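Long-range contacts in packaging enzyme P4 (PDB 4BLO), which hydrolyses nucleoside triphosphates and, as a hexameric RecA-like helicase, probably powers the packaging of viral RNA into the phage procapsid: residues L[7-12]-L[180-185]; L[21-26]-L[220-225]; L[72-77]-L[166-171]; L[122-127]-L[253-258]; L[144-149]-L[160-165]. All coordinates share one frame; numbering follows the deposited sequence.

Interaction 1 of 5, residues L[7-12]-L[180-185]; sequences QAHIDR and LGFNVA
His-9 reaches from helix 7-22 to the turn after helix 167-179, its ring serving two partners, the Leu-180 carbonyl and the Phe-182 ring. His-9 CB passes 4.1 Å from Leu-180 O. With CG beside its backbone N (chi1 -62°), the imidazole has Gly-181 C at its edge and Phe-182 against one face, His-9 CG sitting 3.8 Å from Phe-182 CZ. His-9 ND1 gives its hydrogen to Leu-180 O at 2.9 Å; the oxygen lies near the imidazole plane, but the donor well above the carbonyl plane. Farther round, over the same face, His-9 CD2 is 3.6 Å from Phe-182 CZ, while His-9 CE1 (3.7 Å) and His-9 NE2 (3.5 Å) meet Phe-182 CE1. The rings stack face to face, centroids 3.7 Å apart and planes 4° from parallel, so histidine offers a flat surface and an N-H. Arg-12 CG lies 3.6 Å from Leu-180 O, while its guanidinium reaches Ala-179 O and Asp-224. Gly-181 fits because at its positive phi a side chain would jam against the preceding carbonyl. This Schellman motif ends helix 167-179 and leads into strand 184-187 of the RecA-like sheet, with helix 7-22 held against the turn by His-9.

Interaction 2 of 5, residues L[21-26]-L[220-225]; sequences DASPVS and FTQYDC
Ser-23 and Val-25 face Gln-222 and Tyr-223, and the four side chains interleave where helix 7-22 and helix 208-222 both run out. Phenol and valine meet head-on: Tyr-223 points at the loop, and Val-25 CG2 meets the edge of its ring near the plane, 3.3 Å from Tyr-223 OH. Val-25 CG1 lies between the amide oxygen and the phenol oxygen, 3.3 Å from Gln-222 OE1, with the valine and glutamine side chains running antiparallel alongside each other. The fork of valine suits this place because it fills the angle between the two neighbours. Gln-222 runs extended beyond CG (chi2 158°), which carries its amide the whole way to the loop. There Ser-23 OG makes a weak hydrogen bond to Gln-222 OE1 at 3.3 Å. Ser-23 OG sits between its backbone N and carbonyl carbon (chi1 61°), which sets the hydroxyl toward the amide, obliquely beside the tyrosine ring. Tyr-223 OH in turn gives a weak hydrogen bond to Ser-23 O at 3.4 Å, so one serine is addressed through its hydroxyl by the amide and through its carbonyl by the phenol. Behind the contact, Leu-19 and Leu-20 of helix 7-22 and Ile-175 of helix 167-179 pack on the tyrosine, giving its ring an apolar bed while its hydroxyl reaches the loop. Both crossing bonds are long, and the methyls add van der Waals contact. The chemistry therefore implies a buried junction held by shape and several modest contacts rather than by any single strong bond or charge pair.

Interaction 3 of 5, residues L[72-77]-L[166-171]; sequences DTAIFT and TLDEML
Asp-168 sends a carboxylate from the first turn of helix 167-179 into a loop, 72-77, that has no regular structure, and takes a backbone N-H there: Ile-75 N to Asp-168 OD2, a weak hydrogen bond of 3.3 Å. Asp-168 CG lies beside the backbone N, anti to the carbonyl carbon (chi1 -67°), which aims the carboxylate at the loop. Ala-74 CA lies beside the same oxygen, its CB turned away from the helix. Ile-75 runs antiparallel alongside the aspartate, its CG2 3.6 Å from Asp-168 OD1, and extends CD1 to Leu-171 CB at 3.8 Å, crossing that leucine at about a right angle. Phe-76 brings CZ to Leu-171 CD1 (3.6 Å) and CE2 to Leu-167 CD2 (3.9 Å), while Ile-75 CG2 covers the centre of one ring face. Leu-93 of a neighbouring subunit also packs on this ring. Thr-73 CG2 leans on the carboxylate of Glu-169, whose OE1 is already engaged by backbone amides, including that of Ser-165. Thr-166, the N-cap, accepts from Glu-169 N through OG1, and Thr-166 N gives to Glu-169 OE1, both at 3.2 Å. That reciprocal pair is a capping box, the classic start of a helix.

Interaction 4 of 5, residues L[122-127]-L[253-258]; sequences TALMGA and GAILCA
Leu-124 and Ile-255 form the apolar centre of this pair of parallel strands in the RecA-like P-loop core. Leu-124 CD1 touches Ile-255 CG2 at 3.8 Å and Cys-257 SG at 3.7 Å; with CG anti to the backbone N (chi1 177°), the leucine leans over the partner strand. Further along the same face Ile-255 CD1 meets Thr-122 CG2 at 3.9 Å, and Gly-253 pairs with Thr-122, where a side chain would collide with OG1. On the other face Met-125 CB rests on Leu-256 CD1; this face is made of a pair of alanines, Ala-123 and Ala-254, followed by this pair of long aliphatic side chains, under helix 240-248. Between the faces, the strands alternate as donor and acceptor: Ala-123 binds Gly-253 and Ile-255, and Met-125 then binds Ile-255 and Cys-257. At the C-terminal end backbone groups turn to the nucleotide site. Gly-126 enters the Walker A loop with backbone angles that call for glycine, its carbonyl receiving Lys-132 NZ, and Ala-127 touches the bound ADP. The ladder's straightest hydrogen bond runs from Ile-255 N to Ala-123 O at 2.9 Å (176°), whereas Cys-257 N reaches Met-125 O, also at 2.9 Å, with a bent angle of 134°.

Interaction 5 of 5, residues L[144-149]-L[160-165]; sequences VLIRWG and TAVHIS
Val-162 fits between Val-144 and Ile-146 on one face of two parallel strands, which lie at one side of the RecA-like sheet. Its CG1, set between the backbone N and the carbonyl carbon (chi1 43°), is the bump: it lies 3.6 Å from Val-144 CG1 and 3.8 Å from Ile-146 CG1, filling the hollow that the two residues leave between them. Ile-146 and Val-162 stand abreast, and the next knob along is Ile-164, whose CG1 presses on Ile-146 CG2 at 3.6 Å. Beta-branched residues suit this face because their forked carbons fill the notches between strands, while helix 167-179 packs over Ile-146 and Ile-164. The other face is more polar. Leu-145 packs on helix 132-140, and Arg-147 lays CB obliquely against the ring of His-163, 3.6 Å from CD2. Asp-156 binds both Arg-147 and His-163, and the guanidinium also pairs with Glu-153 of the ADP pocket. Down the middle, regular parallel bonds link Leu-145 and Arg-147 to Thr-160, Val-162 and Ile-164. Farther along the two chains the Trp-148 indole forms a broad flat plate, and Ile-164 CD1 stands over its five-membered ring, 3.6 Å from the centroid and 13° off the normal, a CH-pi contact. Ile-97 of a neighbouring subunit also packs on this tryptophan. At the indole edge, Trp-148 NE1 donates to Ser-165 O at 3.0 Å and 169°, with the oxygen in the ring plane but the donor almost directly above the carbonyl plane.

In the fold
Interactions 1, 4 and 5 reach the same central sheet. Strand 184-187 pairs directly with strand 144-147, so interactions 1 and 5 are joined by bonds such as Ile-146 N to Ala-185 O (2.8 Å). Interactions 3 and 5 follow each other along strand 161-163 and helix 167-179: Met-170 CB meets Ile-164 CD1 at 3.5 Å, and both contacts touch a neighbouring subunit. Helix 7-22 connects interactions 1 and 2, where Arg-12 NH2 forms a salt bridge with Asp-224 OD2 (3.2 Å). Interaction 4 borders the ADP through Ala-127, while the Arg-147 side chain of interaction 5 comes within about 7 Å of ADP and about 5 Å of the calcium ion. Interactions 2 and 4 have centres about 25 Å apart.

Interaction 1 of 5, residues L[7-12]-L[180-185]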
# COMPACT_ATOMS: atom_id res chain seq x y z
N GLN L 7 40.37 -27.01 -23.86
CA GLN L 7 41.13 -26.01 -24.61
C GLN L 7 40.16 -24.99 -25.21
O GLN L 7 40.49 -23.80 -25.31
CB GLN L 7 41.98 -26.67 -25.71
CG GLN L 7 43.05 -25.75 -26.31
CD GLN L 7 44.05 -25.24 -25.29
OE1 GLN L 7 44.72 -26.00 -24.58
NE2 GLN L 7 44.18 -23.92 -25.20
N ALA L 8 38.93 -25.45 -25.54
CA ALA L 8 37.84 -24.64 -26.09
C ALA L 8 37.49 -23.50 -25.14
O ALA L 8 37.28 -22.38 -25.60
CB ALA L 8 36.62 -25.51 -26.34
N HIS L 9 37.50 -23.78 -23.82
CA HIS L 9 37.23 -22.80 -22.76
C HIS L 9 38.38 -21.79 -22.67
O HIS L 9 38.12 -20.59 -22.63
CB HIS L 9 37.03 -23.51 -21.40
CG HIS L 9 35.86 -24.44 -21.35
ND1 HIS L 9 34.57 -24.00 -21.59
CD2 HIS L 9 35.82 -25.76 -21.05
CE1 HIS L 9 33.80 -25.07 -21.46
NE2 HIS L 9 34.50 -26.15 -21.13
N ILE L 10 39.65 -22.28 -22.70
CA ILE L 10 40.87 -21.47 -22.64
C ILE L 10 40.92 -20.48 -23.83
O ILE L 10 41.27 -19.31 -23.63
CB ILE L 10 42.16 -22.34 -22.57
CG1 ILE L 10 42.04 -23.44 -21.47
CG2 ILE L 10 43.41 -21.47 -22.35
CD1 ILE L 10 42.93 -24.64 -21.65
N ASP L 11 40.53 -20.94 -25.04
CA ASP L 11 40.51 -20.14 -26.27
C ASP L 11 39.43 -19.04 -26.25
O ASP L 11 39.55 -18.06 -26.99
CB ASP L 11 40.31 -21.06 -27.49
CG ASP L 11 41.45 -22.02 -27.76
OD1 ASP L 11 42.62 -21.66 -27.48
OD2 ASP L 11 41.18 -23.14 -28.25
N ARG L 12 38.40 -19.20 -25.40
CA ARG L 12 37.28 -18.26 -25.26
C ARG L 12 37.57 -17.09 -24.31
O ARG L 12 36.83 -16.11 -24.34
CB ARG L 12 36.02 -19.00 -24.76
CG ARG L 12 35.33 -19.89 -25.79
CD ARG L 12 34.49 -19.14 -26.81
NE ARG L 12 33.47 -18.31 -26.18
CZ ARG L 12 32.51 -17.69 -26.84
NH1 ARG L 12 32.40 -17.83 -28.15
NH2 ARG L 12 31.64 -16.94 -26.19
N LEU L 180 32.51 -18.57 -21.43
CA LEU L 180 33.58 -19.51 -21.76
C LEU L 180 33.05 -20.77 -22.46
O LEU L 180 33.84 -21.53 -23.01
CB LEU L 180 34.37 -19.93 -20.50
CG LEU L 180 35.11 -18.83 -19.73
CD1 LEU L 180 35.60 -19.35 -18.40
CD2 LEU L 180 36.26 -18.24 -20.55
N GLY L 181 31.73 -20.98 -22.43
CA GLY L 181 31.10 -22.12 -23.10
C GLY L 181 30.47 -23.14 -22.19
O GLY L 181 29.83 -24.08 -22.69
N PHE L 182 30.60 -22.97 -20.86
CA PHE L 182 30.01 -23.88 -19.88
C PHE L 182 28.51 -23.81 -19.87
O PHE L 182 27.94 -22.74 -20.06
CB PHE L 182 30.53 -23.59 -18.46
CG PHE L 182 31.96 -23.99 -18.23
CD1 PHE L 182 32.30 -25.31 -17.98
CD2 PHE L 182 32.97 -23.04 -18.26
CE1 PHE L 182 33.63 -25.69 -17.78
CE2 PHE L 182 34.30 -23.41 -18.05
CZ PHE L 182 34.62 -24.73 -17.81
N ASN L 183 27.87 -24.95 -19.60
CA ASN L 183 26.42 -25.06 -19.47
C ASN L 183 26.09 -24.82 -18.01
O ASN L 183 26.20 -25.73 -17.17
CB ASN L 183 25.93 -26.42 -19.95
CG ASN L 183 26.07 -26.62 -21.44
OD1 ASN L 183 26.24 -27.75 -21.91
ND2 ASN L 183 25.95 -25.56 -22.22
N VAL L 184 25.74 -23.56 -17.70
CA VAL L 184 25.45 -23.07 -16.36
C VAL L 184 23.95 -23.17 -16.07
O VAL L 184 23.13 -22.84 -16.94
CB VAL L 184 25.99 -21.63 -16.16
CG1 VAL L 184 25.75 -21.14 -14.74
CG2 VAL L 184 27.47 -21.54 -16.49
N ALA L 185 23.61 -23.61 -14.84
CA ALA L 185 22.24 -23.71 -14.36
C ALA L 185 22.11 -23.11 -12.98
O ALA L 185 23.04 -23.21 -12.19
CB ALA L 185 21.79 -25.15 -14.34

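Interaction 2 of 5, residues L[21-26]-L[220-225]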
# COMPACT_ATOMS: atom_id res chain seq x y z
N ASP L 21 34.02 -5.85 -22.34
CA ASP L 21 34.53 -4.48 -22.51
C ASP L 21 33.80 -3.72 -23.62
O ASP L 21 33.65 -2.50 -23.52
CB ASP L 21 36.04 -4.51 -22.83
CG ASP L 21 36.93 -4.99 -21.70
OD1 ASP L 21 36.39 -5.43 -20.66
OD2 ASP L 21 38.16 -4.94 -21.86
N ALA L 22 33.37 -4.43 -24.67
CA ALA L 22 32.71 -3.88 -25.85
C ALA L 22 31.40 -3.17 -25.52
O ALA L 22 31.14 -2.10 -26.06
CB ALA L 22 32.44 -4.99 -26.86
N SER L 23 30.57 -3.77 -24.65
CA SER L 23 29.27 -3.21 -24.31
C SER L 23 29.11 -2.90 -22.80
O SER L 23 29.16 -3.83 -21.97
CB SER L 23 28.16 -4.15 -24.77
OG SER L 23 28.24 -5.42 -24.15
N PRO L 24 28.89 -1.61 -22.45
CA PRO L 24 28.60 -1.27 -21.05
C PRO L 24 27.13 -1.62 -20.73
O PRO L 24 26.23 -1.23 -21.47
CB PRO L 24 28.87 0.24 -20.97
CG PRO L 24 28.79 0.74 -22.37
CD PRO L 24 28.77 -0.42 -23.33
N VAL L 25 26.90 -2.40 -19.66
CA VAL L 25 25.55 -2.83 -19.30
C VAL L 25 25.15 -2.36 -17.92
O VAL L 25 25.99 -2.06 -17.07
CB VAL L 25 25.31 -4.36 -19.44
CG1 VAL L 25 25.33 -4.80 -20.89
CG2 VAL L 25 26.29 -5.18 -18.60
N SER L 26 23.83 -2.34 -17.70
CA SER L 26 23.18 -2.00 -16.45
C SER L 26 22.00 -2.93 -16.21
O SER L 26 21.73 -3.82 -17.02
CB SER L 26 22.71 -0.54 -16.47
OG SER L 26 23.81 0.36 -16.53
N PHE L 220 22.72 -12.51 -21.22
CA PHE L 220 23.36 -13.77 -21.61
C PHE L 220 23.52 -13.86 -23.13
O PHE L 220 24.51 -14.44 -23.58
CB PHE L 220 22.58 -14.98 -21.09
CG PHE L 220 22.53 -15.09 -19.58
CD1 PHE L 220 23.58 -14.65 -18.79
CD2 PHE L 220 21.44 -15.68 -18.95
CE1 PHE L 220 23.53 -14.76 -17.40
CE2 PHE L 220 21.39 -15.81 -17.56
CZ PHE L 220 22.44 -15.35 -16.79
N THR L 221 22.57 -13.29 -23.91
CA THR L 221 22.64 -13.29 -25.38
C THR L 221 23.85 -12.47 -25.85
O THR L 221 24.56 -12.89 -26.76
CB THR L 221 21.33 -12.76 -26.00
OG1 THR L 221 20.22 -13.46 -25.42
CG2 THR L 221 21.30 -12.88 -27.52
N GLN L 222 24.10 -11.33 -25.19
CA GLN L 222 25.21 -10.43 -25.48
C GLN L 222 26.58 -11.06 -25.13
O GLN L 222 27.57 -10.74 -25.80
CB GLN L 222 25.02 -9.14 -24.69
CG GLN L 222 25.48 -7.92 -25.47
CD GLN L 222 24.82 -6.67 -24.95
OE1 GLN L 222 25.09 -6.23 -23.82
NE2 GLN L 222 23.95 -6.07 -25.77
N TYR L 223 26.63 -11.93 -24.09
CA TYR L 223 27.87 -12.55 -23.62
C TYR L 223 27.98 -14.05 -24.01
O TYR L 223 28.81 -14.78 -23.46
CB TYR L 223 28.03 -12.35 -22.10
CG TYR L 223 28.09 -10.89 -21.71
CD1 TYR L 223 28.99 -10.02 -22.31
CD2 TYR L 223 27.25 -10.37 -20.74
CE1 TYR L 223 29.03 -8.67 -21.97
CE2 TYR L 223 27.29 -9.02 -20.38
CZ TYR L 223 28.19 -8.18 -20.99
OH TYR L 223 28.25 -6.85 -20.63
N ASP L 224 27.18 -14.49 -25.01
CA ASP L 224 27.13 -15.83 -25.61
C ASP L 224 26.95 -16.96 -24.58
O ASP L 224 27.50 -18.06 -24.76
CB ASP L 224 28.39 -16.10 -26.46
CG ASP L 224 28.70 -15.08 -27.54
OD1 ASP L 224 27.74 -14.47 -28.09
OD2 ASP L 224 29.90 -14.94 -27.88
N CYS L 225 26.16 -16.70 -23.52
CA CYS L 225 25.86 -17.65 -22.44
C CYS L 225 24.58 -18.42 -22.74
O CYS L 225 23.62 -17.85 -23.29
CB CYS L 225 25.74 -16.95 -21.09
SG CYS L 225 27.18 -15.96 -20.62

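Interaction 3 of 5, residues L[72-77]-L[166-171]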
# COMPACT_ATOMS: atom_id res chain seq x y z
N ASP L 72 36.18 -9.07 -3.10
CA ASP L 72 34.85 -8.47 -3.11
C ASP L 72 34.03 -9.04 -4.27
O ASP L 72 34.50 -9.09 -5.41
CB ASP L 72 34.91 -6.93 -3.14
CG ASP L 72 33.55 -6.25 -3.02
OD1 ASP L 72 32.75 -6.66 -2.16
OD2 ASP L 72 33.30 -5.28 -3.78
N THR L 73 32.81 -9.48 -3.95
CA THR L 73 31.84 -10.13 -4.84
C THR L 73 30.81 -9.15 -5.47
O THR L 73 29.92 -9.59 -6.19
CB THR L 73 31.09 -11.23 -4.04
OG1 THR L 73 30.56 -10.66 -2.84
CG2 THR L 73 31.99 -12.42 -3.67
N ALA L 74 30.95 -7.83 -5.24
CA ALA L 74 30.03 -6.82 -5.78
C ALA L 74 30.15 -6.66 -7.31
O ALA L 74 31.26 -6.57 -7.82
CB ALA L 74 30.26 -5.49 -5.09
N ILE L 75 29.00 -6.68 -8.02
CA ILE L 75 28.92 -6.50 -9.48
C ILE L 75 28.22 -5.16 -9.77
O ILE L 75 28.54 -4.50 -10.76
CB ILE L 75 28.22 -7.73 -10.16
CG1 ILE L 75 28.89 -8.11 -11.49
CG2 ILE L 75 26.69 -7.57 -10.31
CD1 ILE L 75 28.26 -9.35 -12.22
N PHE L 76 27.28 -4.75 -8.89
CA PHE L 76 26.52 -3.52 -9.05
C PHE L 76 27.24 -2.36 -8.35
O PHE L 76 27.64 -2.49 -7.19
CB PHE L 76 25.09 -3.69 -8.52
CG PHE L 76 24.27 -4.71 -9.28
CD1 PHE L 76 23.92 -4.49 -10.61
CD2 PHE L 76 23.82 -5.86 -8.66
CE1 PHE L 76 23.16 -5.43 -11.31
CE2 PHE L 76 23.06 -6.81 -9.35
CZ PHE L 76 22.73 -6.59 -10.67
N THR L 77 27.44 -1.25 -9.10
CA THR L 77 28.15 -0.06 -8.62
C THR L 77 27.23 1.16 -8.69
O THR L 77 26.67 1.46 -9.74
CB THR L 77 29.45 0.16 -9.43
OG1 THR L 77 29.14 0.20 -10.82
CG2 THR L 77 30.50 -0.92 -9.15
N THR L 166 24.49 -14.19 -2.86
CA THR L 166 23.98 -12.93 -3.44
C THR L 166 23.66 -13.04 -4.94
O THR L 166 24.12 -13.95 -5.63
CB THR L 166 24.97 -11.75 -3.20
OG1 THR L 166 26.03 -11.73 -4.17
CG2 THR L 166 25.53 -11.71 -1.79
N LEU L 167 22.89 -12.05 -5.46
CA LEU L 167 22.52 -11.92 -6.88
C LEU L 167 23.77 -11.59 -7.71
O LEU L 167 23.91 -12.09 -8.83
CB LEU L 167 21.43 -10.84 -7.08
CG LEU L 167 21.04 -10.50 -8.54
CD1 LEU L 167 20.41 -11.69 -9.26
CD2 LEU L 167 20.14 -9.29 -8.60
N ASP L 168 24.69 -10.78 -7.13
CA ASP L 168 25.97 -10.41 -7.72
C ASP L 168 26.77 -11.67 -8.06
O ASP L 168 27.23 -11.81 -9.20
CB ASP L 168 26.78 -9.50 -6.77
CG ASP L 168 26.22 -8.12 -6.50
OD1 ASP L 168 25.19 -7.78 -7.08
OD2 ASP L 168 26.80 -7.40 -5.68
N GLU L 169 26.87 -12.61 -7.09
CA GLU L 169 27.55 -13.90 -7.23
C GLU L 169 26.92 -14.73 -8.35
O GLU L 169 27.66 -15.31 -9.15
CB GLU L 169 27.53 -14.69 -5.91
CG GLU L 169 28.48 -14.16 -4.85
CD GLU L 169 28.27 -14.67 -3.44
OE1 GLU L 169 27.35 -15.49 -3.23
OE2 GLU L 169 29.00 -14.22 -2.53
N MET L 170 25.57 -14.77 -8.44
CA MET L 170 24.87 -15.53 -9.48
C MET L 170 25.27 -15.07 -10.88
O MET L 170 25.64 -15.90 -11.71
CB MET L 170 23.35 -15.43 -9.33
CG MET L 170 22.62 -16.49 -10.12
SD MET L 170 20.99 -15.95 -10.64
CE MET L 170 21.42 -14.83 -12.00
N LEU L 171 25.23 -13.75 -11.12
CA LEU L 171 25.58 -13.15 -12.40
C LEU L 171 27.06 -13.36 -12.73
O LEU L 171 27.37 -13.64 -13.88
CB LEU L 171 25.21 -11.66 -12.43
CG LEU L 171 23.71 -11.34 -12.34
CD1 LEU L 171 23.49 -9.89 -12.02
CD2 LEU L 171 22.98 -11.71 -13.62

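Interaction 4 of 5, residues L[122-127]-L[253-258]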
# COMPACT_ATOMS: atom_id res chain seq x y z
N THR L 122 16.96 -19.72 -20.27
CA THR L 122 15.93 -20.74 -20.34
C THR L 122 15.32 -20.78 -18.94
O THR L 122 16.07 -20.67 -17.96
CB THR L 122 16.50 -22.05 -20.85
OG1 THR L 122 17.07 -21.83 -22.14
CG2 THR L 122 15.47 -23.18 -20.90
N ALA L 123 13.97 -20.82 -18.84
CA ALA L 123 13.30 -20.79 -17.54
C ALA L 123 12.58 -22.08 -17.27
O ALA L 123 11.63 -22.44 -17.97
CB ALA L 123 12.34 -19.60 -17.44
N LEU L 124 13.04 -22.79 -16.25
CA LEU L 124 12.48 -24.07 -15.85
C LEU L 124 11.43 -23.81 -14.78
O LEU L 124 11.76 -23.61 -13.61
CB LEU L 124 13.60 -25.03 -15.41
CG LEU L 124 13.29 -26.42 -14.87
CD1 LEU L 124 12.72 -27.30 -15.93
CD2 LEU L 124 14.54 -27.01 -14.30
N MET L 125 10.15 -23.79 -15.22
CA MET L 125 8.92 -23.54 -14.46
C MET L 125 8.30 -24.81 -13.89
O MET L 125 8.57 -25.91 -14.36
CB MET L 125 7.89 -22.85 -15.37
CG MET L 125 8.09 -21.36 -15.52
SD MET L 125 6.57 -20.52 -15.08
CE MET L 125 7.21 -19.09 -14.30
N GLY L 126 7.40 -24.61 -12.93
CA GLY L 126 6.63 -25.67 -12.30
C GLY L 126 6.21 -25.36 -10.89
O GLY L 126 6.91 -24.64 -10.17
N ALA L 127 5.06 -25.93 -10.46
CA ALA L 127 4.53 -25.84 -9.10
C ALA L 127 5.52 -26.53 -8.15
O ALA L 127 6.44 -27.17 -8.65
CB ALA L 127 3.16 -26.50 -9.03
N GLY L 253 14.36 -19.65 -23.96
CA GLY L 253 13.94 -21.01 -23.63
C GLY L 253 13.02 -21.06 -22.43
O GLY L 253 13.16 -20.30 -21.46
N ALA L 254 12.04 -21.96 -22.48
CA ALA L 254 11.11 -22.15 -21.39
C ALA L 254 10.66 -23.59 -21.35
O ALA L 254 10.37 -24.18 -22.39
CB ALA L 254 9.91 -21.21 -21.52
N ILE L 255 10.65 -24.16 -20.14
CA ILE L 255 10.24 -25.53 -19.82
C ILE L 255 9.24 -25.51 -18.68
O ILE L 255 9.53 -24.92 -17.64
CB ILE L 255 11.45 -26.45 -19.45
CG1 ILE L 255 12.61 -26.37 -20.46
CG2 ILE L 255 10.99 -27.89 -19.23
CD1 ILE L 255 13.99 -26.62 -19.84
N LEU L 256 8.09 -26.18 -18.86
CA LEU L 256 7.09 -26.34 -17.82
C LEU L 256 7.16 -27.77 -17.29
O LEU L 256 7.28 -28.71 -18.07
CB LEU L 256 5.66 -25.98 -18.29
CG LEU L 256 4.52 -26.04 -17.20
CD1 LEU L 256 4.71 -24.99 -16.10
CD2 LEU L 256 3.14 -25.95 -17.81
N CYS L 257 7.12 -27.91 -15.97
CA CYS L 257 7.13 -29.19 -15.26
C CYS L 257 5.83 -29.38 -14.54
O CYS L 257 5.29 -28.46 -13.93
CB CYS L 257 8.30 -29.29 -14.29
SG CYS L 257 9.90 -29.51 -15.09
N ALA L 258 5.38 -30.61 -14.56
CA ALA L 258 4.15 -31.06 -13.93
C ALA L 258 4.22 -32.56 -13.76
O ALA L 258 4.50 -33.30 -14.72
CB ALA L 258 2.95 -30.66 -14.78

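Interaction 5 of 5, residues L[144-149]-L[160-165]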
# COMPACT_ATOMS: atom_id res chain seq x y z
N VAL L 144 27.84 -26.74 -14.74
CA VAL L 144 27.97 -26.01 -13.48
C VAL L 144 26.56 -25.85 -12.88
O VAL L 144 25.66 -25.34 -13.55
CB VAL L 144 28.70 -24.65 -13.70
CG1 VAL L 144 28.76 -23.84 -12.41
CG2 VAL L 144 30.11 -24.86 -14.26
N LEU L 145 26.37 -26.28 -11.63
CA LEU L 145 25.09 -26.17 -10.94
C LEU L 145 25.19 -25.15 -9.80
O LEU L 145 25.79 -25.44 -8.76
CB LEU L 145 24.60 -27.55 -10.42
CG LEU L 145 23.37 -27.57 -9.47
CD1 LEU L 145 22.08 -27.22 -10.19
CD2 LEU L 145 23.26 -28.90 -8.78
N ILE L 146 24.61 -23.95 -10.02
CA ILE L 146 24.57 -22.89 -9.02
C ILE L 146 23.42 -23.19 -8.10
O ILE L 146 22.28 -23.37 -8.56
CB ILE L 146 24.47 -21.46 -9.63
CG1 ILE L 146 25.68 -21.14 -10.54
CG2 ILE L 146 24.25 -20.38 -8.53
CD1 ILE L 146 25.47 -19.93 -11.38
N ARG L 147 23.72 -23.30 -6.79
CA ARG L 147 22.70 -23.59 -5.79
C ARG L 147 22.48 -22.34 -4.94
O ARG L 147 23.43 -21.80 -4.35
CB ARG L 147 23.04 -24.83 -4.99
CG ARG L 147 22.66 -26.09 -5.72
CD ARG L 147 21.90 -27.04 -4.79
NE ARG L 147 20.49 -27.21 -5.16
CZ ARG L 147 19.54 -27.66 -4.34
NH1 ARG L 147 19.82 -27.94 -3.07
NH2 ARG L 147 18.29 -27.80 -4.76
N TRP L 148 21.24 -21.84 -4.95
CA TRP L 148 20.87 -20.60 -4.27
C TRP L 148 19.47 -20.73 -3.65
O TRP L 148 18.53 -21.17 -4.33
CB TRP L 148 20.94 -19.47 -5.31
CG TRP L 148 20.95 -18.07 -4.78
CD1 TRP L 148 21.59 -17.60 -3.67
CD2 TRP L 148 20.40 -16.92 -5.44
NE1 TRP L 148 21.40 -16.24 -3.55
CE2 TRP L 148 20.69 -15.79 -4.63
CE3 TRP L 148 19.66 -16.73 -6.62
CZ2 TRP L 148 20.27 -14.50 -4.97
CZ3 TRP L 148 19.23 -15.45 -6.94
CH2 TRP L 148 19.52 -14.36 -6.12
N GLY L 149 19.35 -20.39 -2.37
CA GLY L 149 18.10 -20.38 -1.61
C GLY L 149 17.26 -21.64 -1.69
O GLY L 149 16.03 -21.56 -1.78
N THR L 160 29.78 -30.45 -9.06
CA THR L 160 29.34 -29.46 -10.04
C THR L 160 28.67 -28.29 -9.31
O THR L 160 28.56 -27.21 -9.88
CB THR L 160 28.39 -30.08 -11.10
OG1 THR L 160 27.29 -30.72 -10.46
CG2 THR L 160 29.07 -31.05 -12.04
N ALA L 161 28.20 -28.53 -8.06
CA ALA L 161 27.49 -27.57 -7.22
C ALA L 161 28.40 -26.44 -6.71
O ALA L 161 29.47 -26.70 -6.14
CB ALA L 161 26.82 -28.27 -6.05
N VAL L 162 27.95 -25.20 -6.92
CA VAL L 162 28.62 -23.97 -6.47
C VAL L 162 27.58 -23.17 -5.67
O VAL L 162 26.56 -22.72 -6.20
CB VAL L 162 29.31 -23.17 -7.62
CG1 VAL L 162 28.45 -23.08 -8.87
CG2 VAL L 162 29.78 -21.79 -7.16
N HIS L 163 27.81 -23.07 -4.35
CA HIS L 163 26.90 -22.42 -3.41
C HIS L 163 27.18 -20.94 -3.29
O HIS L 163 28.25 -20.53 -2.82
CB HIS L 163 26.94 -23.11 -2.04
CG HIS L 163 26.50 -24.54 -2.10
ND1 HIS L 163 27.43 -25.58 -2.20
CD2 HIS L 163 25.25 -25.07 -2.15
CE1 HIS L 163 26.71 -26.69 -2.27
NE2 HIS L 163 25.40 -26.44 -2.24
N ILE L 164 26.20 -20.14 -3.75
CA ILE L 164 26.24 -18.68 -3.69
C ILE L 164 25.24 -18.17 -2.61
O ILE L 164 24.44 -18.95 -2.07
CB ILE L 164 26.01 -18.03 -5.08
CG1 ILE L 164 24.59 -18.33 -5.61
CG2 ILE L 164 27.09 -18.45 -6.09
CD1 ILE L 164 23.99 -17.24 -6.35
N SER L 165 25.31 -16.86 -2.31
CA SER L 165 24.48 -16.17 -1.34
C SER L 165 23.82 -14.91 -1.91
O SER L 165 22.72 -14.60 -1.48
CB SER L 165 25.31 -15.79 -0.11
OG SER L 165 26.27 -14.78 -0.38